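Local coordinates for protein cytidine deaminase (Burkholderia pseudomallei, PDB 3DMO) that probably scavenges cytidine and 2'-deoxycytidine for UMP synthesis, hydrolysing them with a bound zinc ion to uridine and 2'-deoxyuridine and releasing ammonium, at residues Ser69-Ala72 against Arg76-Glu79; Val113-Met118 against Gly128-Asp133. All blocks are in the same frame, centred on the assembly; numbering follows the deposited sequence.

Interaction 1. Residues Ser69-Ala72 against Arg76-Glu79; sequences SALA and RPGE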
loop_
_atom_site.group_PDB
_atom_site.type_symbol
_atom_site.label_atom_id
_atom_site.label_comp_id
_atom_site.label_asym_id
_atom_site.label_seq_id
_atom_site.Cartn_x
_atom_site.Cartn_y
_atom_site.Cartn_z
ATOM N N SER A 69 6.425 -8.162 12.499
ATOM C CA SER A 69 7.175 -9.284 13.072
ATOM C C SER A 69 6.791 -9.526 14.531
ATOM O O SER A 69 6.569 -10.667 14.946
ATOM C CB SER A 69 8.681 -9.047 12.954
ATOM O OG SER A 69 9.138 -9.297 11.638
ATOM N N ALA A 70 6.706 -8.453 15.308
ATOM C CA ALA A 70 6.277 -8.545 16.700
ATOM C C ALA A 70 4.831 -9.055 16.819
ATOM O O ALA A 70 4.536 -9.890 17.670
ATOM C CB ALA A 70 6.431 -7.211 17.390
ATOM N N LEU A 71 3.939 -8.550 15.967
ATOM C CA LEU A 71 2.554 -9.038 15.926
ATOM C C LEU A 71 2.477 -10.535 15.636
ATOM O O LEU A 71 1.744 -11.267 16.304
ATOM C CB LEU A 71 1.714 -8.249 14.905
ATOM C CG LEU A 71 0.883 -7.023 15.334
ATOM C CD1 LEU A 71 -0.422 -7.421 16.009
ATOM C CD2 LEU A 71 1.649 -6.048 16.227
ATOM N N ALA A 72 3.249 -10.987 14.653
ATOM C CA ALA A 72 3.357 -12.410 14.320
ATOM C C ALA A 72 3.894 -13.271 15.479
ATOM O O ALA A 72 3.597 -14.464 15.552
ATOM C CB ALA A 72 4.207 -12.591 13.076
ATOM N N ARG A 76 0.553 -7.603 20.859
ATOM C CA ARG A 76 -0.714 -7.014 20.448
ATOM C C ARG A 76 -0.638 -5.494 20.555
ATOM O O ARG A 76 0.266 -4.960 21.196
ATOM C CB ARG A 76 -1.824 -7.594 21.323
ATOM C CG ARG A 76 -2.063 -9.078 21.040
ATOM C CD ARG A 76 -2.585 -9.801 22.262
ATOM N NE ARG A 76 -1.570 -9.852 23.316
ATOM C CZ ARG A 76 -1.673 -10.575 24.429
ATOM N NH1 ARG A 76 -2.742 -11.338 24.640
ATOM N NH2 ARG A 76 -0.691 -10.545 25.332
ATOM N N PRO A 77 -1.567 -4.774 19.905
ATOM C CA PRO A 77 -1.522 -3.319 20.049
ATOM C C PRO A 77 -1.395 -2.850 21.495
ATOM O O PRO A 77 -2.114 -3.340 22.389
ATOM C CB PRO A 77 -2.857 -2.872 19.462
ATOM C CG PRO A 77 -3.143 -3.908 18.409
ATOM C CD PRO A 77 -2.638 -5.209 18.988
ATOM N N GLY A 78 -0.475 -1.919 21.719
ATOM C CA GLY A 78 -0.253 -1.357 23.046
ATOM C C GLY A 78 0.815 -2.066 23.858
ATOM O O GLY A 78 1.119 -1.641 24.977
ATOM N N GLU A 79 1.389 -3.134 23.311
ATOM C CA GLU A 79 2.416 -3.901 24.035
ATOM C C GLU A 79 3.848 -3.489 23.719
ATOM O O GLU A 79 4.785 -4.241 24.006
ATOM C CB GLU A 79 2.249 -5.399 23.795
ATOM C CG GLU A 79 1.017 -5.973 24.444
ATOM C CD GLU A 79 1.093 -7.467 24.589
ATOM O OE1 GLU A 79 0.959 -8.184 23.574
ATOM O OE2 GLU A 79 1.273 -7.924 25.730
#
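L71, in the last turn of helix 62-72, meets R76 and P77 through a single methyl group. Its CD1 lies 4.3 Å from CD of P77 and 4.5 Å from CA of R76, a loose apolar touch with no hydrogen bond between the segments. L71 has chi1 -93°, about 30° from the staggered -60°, and its CD1 rather than its CB makes the approach to the loop. Residues 76-79 form a type II beta turn, closed by the backbone bond from E79 N to R76 O, with G78 taking the positive phi of its third position. E79 folds back over the turn: its OE1 accepts from the backbone N of R76 (2.8 Å) through the anti lone pair, and from R76 NE (3.0 Å), which approaches from above the carboxylate plane. R76 NH2 reaches E79 OE2 at 3.3 Å, so NE and NH2 grip the carboxylate side-on, one nitrogen to each oxygen. OE2 is also bonded to N41 ND2. L71 and P77 both pack on L106 of helix 97-107 and on Y26 of the second subunit, while L71 also touches F80 at the start of strand 80-87, the strand that the turn leads into.

Interaction 2. Residues Val113-Met118 against Gly128-Asp133; sequences VVLTNM and GDLLPD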
loop_
_atom_site.group_PDB
_atom_site.type_symbol
_atom_site.label_atom_id
_atom_site.label_comp_id
_atom_site.label_asym_id
_atom_site.label_seq_id
_atom_site.Cartn_x
_atom_site.Cartn_y
_atom_site.Cartn_z
ATOM N N VAL A 113 9.112 7.146 20.234
ATOM C CA VAL A 113 9.745 6.981 18.934
ATOM C C VAL A 113 11.101 7.700 18.964
ATOM O O VAL A 113 11.163 8.913 19.166
ATOM C CB VAL A 113 8.838 7.538 17.799
ATOM C CG1 VAL A 113 9.519 7.397 16.449
ATOM C CG2 VAL A 113 7.477 6.831 17.792
ATOM N N VAL A 114 12.177 6.934 18.804
ATOM C CA VAL A 114 13.544 7.452 18.827
ATOM C C VAL A 114 14.068 7.503 17.387
ATOM O O VAL A 114 14.291 6.459 16.769
ATOM C CB VAL A 114 14.491 6.547 19.687
ATOM C CG1 VAL A 114 15.907 7.118 19.725
ATOM C CG2 VAL A 114 13.935 6.345 21.106
ATOM N N LEU A 115 14.244 8.713 16.859
ATOM C CA LEU A 115 14.666 8.893 15.465
ATOM C C LEU A 115 16.123 9.302 15.412
ATOM O O LEU A 115 16.553 10.170 16.168
ATOM C CB LEU A 115 13.803 9.953 14.779
ATOM C CG LEU A 115 12.309 9.671 14.812
ATOM C CD1 LEU A 115 11.555 10.888 14.291
ATOM C CD2 LEU A 115 11.987 8.385 14.027
ATOM N N THR A 116 16.877 8.685 14.512
ATOM C CA THR A 116 18.302 8.979 14.411
ATOM C C THR A 116 18.838 8.809 12.984
ATOM O O THR A 116 18.101 8.438 12.071
ATOM C CB THR A 116 19.121 8.160 15.459
ATOM O OG1 THR A 116 20.451 8.688 15.556
ATOM C CG2 THR A 116 19.175 6.675 15.123
ATOM N N ASN A 117 20.117 9.109 12.791
ATOM C CA ASN A 117 20.766 8.887 11.504
ATOM C C ASN A 117 22.082 8.179 11.756
ATOM O O ASN A 117 22.264 7.591 12.824
ATOM C CB ASN A 117 20.952 10.201 10.736
ATOM C CG ASN A 117 21.777 11.218 11.504
ATOM O OD1 ASN A 117 22.352 10.905 12.544
ATOM N ND2 ASN A 117 21.830 12.445 11.002
ATOM N N MET A 118 22.990 8.228 10.787
ATOM C CA MET A 118 24.274 7.549 10.911
ATOM C C MET A 118 25.374 8.495 11.396
ATOM O O MET A 118 26.556 8.150 11.341
ATOM C CB MET A 118 24.673 6.909 9.579
ATOM C CG MET A 118 23.701 5.845 9.068
ATOM S SD MET A 118 23.440 4.485 10.223
ATOM C CE MET A 118 24.995 3.596 10.134
ATOM N N GLY A 128 1.837 9.782 18.527
ATOM C CA GLY A 128 0.805 10.816 18.495
ATOM C C GLY A 128 1.314 12.159 17.990
ATOM O O GLY A 128 0.631 12.837 17.225
ATOM N N ASP A 129 2.509 12.557 18.421
ATOM C CA ASP A 129 3.105 13.822 17.959
ATOM C C ASP A 129 3.425 13.799 16.464
ATOM O O ASP A 129 3.310 14.822 15.788
ATOM C CB ASP A 129 4.373 14.161 18.742
ATOM C CG ASP A 129 4.086 14.532 20.191
ATOM O OD1 ASP A 129 3.009 15.092 20.479
ATOM O OD2 ASP A 129 4.943 14.257 21.049
ATOM N N LEU A 130 3.819 12.629 15.959
ATOM C CA LEU A 130 4.141 12.452 14.540
ATOM C C LEU A 130 2.899 12.500 13.652
ATOM O O LEU A 130 2.987 12.808 12.455
ATOM C CB LEU A 130 4.900 11.139 14.322
ATOM C CG LEU A 130 6.361 11.093 14.761
ATOM C CD1 LEU A 130 6.837 9.662 14.730
ATOM C CD2 LEU A 130 7.236 11.975 13.877
ATOM N N LEU A 131 1.745 12.202 14.244
ATOM C CA LEU A 131 0.495 12.122 13.493
ATOM C C LEU A 131 -0.637 12.800 14.261
ATOM O O LEU A 131 -1.462 12.117 14.891
ATOM C CB LEU A 131 0.162 10.657 13.163
ATOM C CG LEU A 131 -0.815 10.369 12.015
ATOM C CD1 LEU A 131 -0.272 10.838 10.663
ATOM C CD2 LEU A 131 -1.113 8.882 11.977
ATOM N N PRO A 132 -0.672 14.149 14.227
ATOM C CA PRO A 132 -1.675 14.887 15.007
ATOM C C PRO A 132 -3.092 14.671 14.481
ATOM O O PRO A 132 -3.307 14.601 13.264
ATOM C CB PRO A 132 -1.243 16.351 14.858
ATOM C CG PRO A 132 -0.414 16.401 13.610
ATOM C CD PRO A 132 0.231 15.048 13.474
ATOM N N ASP A 133 -4.040 14.539 15.409
ATOM C CA ASP A 133 -5.423 14.257 15.073
ATOM C C ASP A 133 -5.508 13.104 14.072
ATOM O O ASP A 133 -6.027 13.267 12.963
ATOM C CB ASP A 133 -6.118 15.507 14.532
ATOM C CG ASP A 133 -7.612 15.296 14.320
ATOM O OD1 ASP A 133 -8.195 14.400 14.990
ATOM O OD2 ASP A 133 -8.202 16.017 13.482
#
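The short helix 127-130, which follows the outermost strand 122-126, packs L130 on a face of the deaminase sheet, against V113 and L115 of strand 112-116. V113 and L130 reach toward each other tip to tip, CG1 of V113 standing 3.9 Å from CD1 of L130. A chi1 of 179° puts CG1 of the valine beside its carbonyl carbon, on the side where it meets the leucine, while CG2 sits beside the backbone N. The other methyl of L130, CD2, comes to 4.5 Å from CD1 of L115, a looser touch. The two branches of one leucine thus meet two residues of the strand, V113 and L115, which lie on the same face of the sheet. No hydrogen bond joins the segments; the contact is wholly apolar and all three residues are buried. L130 also packs on R123 and T125 of strand 122-126 and on P95, which L115 touches as well. Beyond the helix end, D133 forms a salt bridge with R123 of the third subunit. Strand 112-116 runs antiparallel to 122-126 and parallel to 80-87. The contact is core packing of the final short helix on one face of the mixed five-stranded sheet, over strand 112-116 and next to the outermost strand 122-126; the strand order 2-1-3-4-5 is that of the cytidine deaminase fold.

Interactions 1 and 2 do not touch: their centres are 19 Å apart and their nearest atoms about 12 Å. They follow each other along the chain, and strand 80-87, entered from the turn at 76-79, pairs directly with strand 112-116. Helix 62-72 starts next to the zinc ligand C61 and carries E63, the predicted proton donor. The side chain of L115 is about 6 Å from that of E63 and about 10 Å from a zinc ion, whereas L71 is about 12 Å from E63. Interaction 2 therefore lies nearer the catalytic centre, while interaction 1 faces the second subunit and the C-terminal end of interaction 2 meets the third.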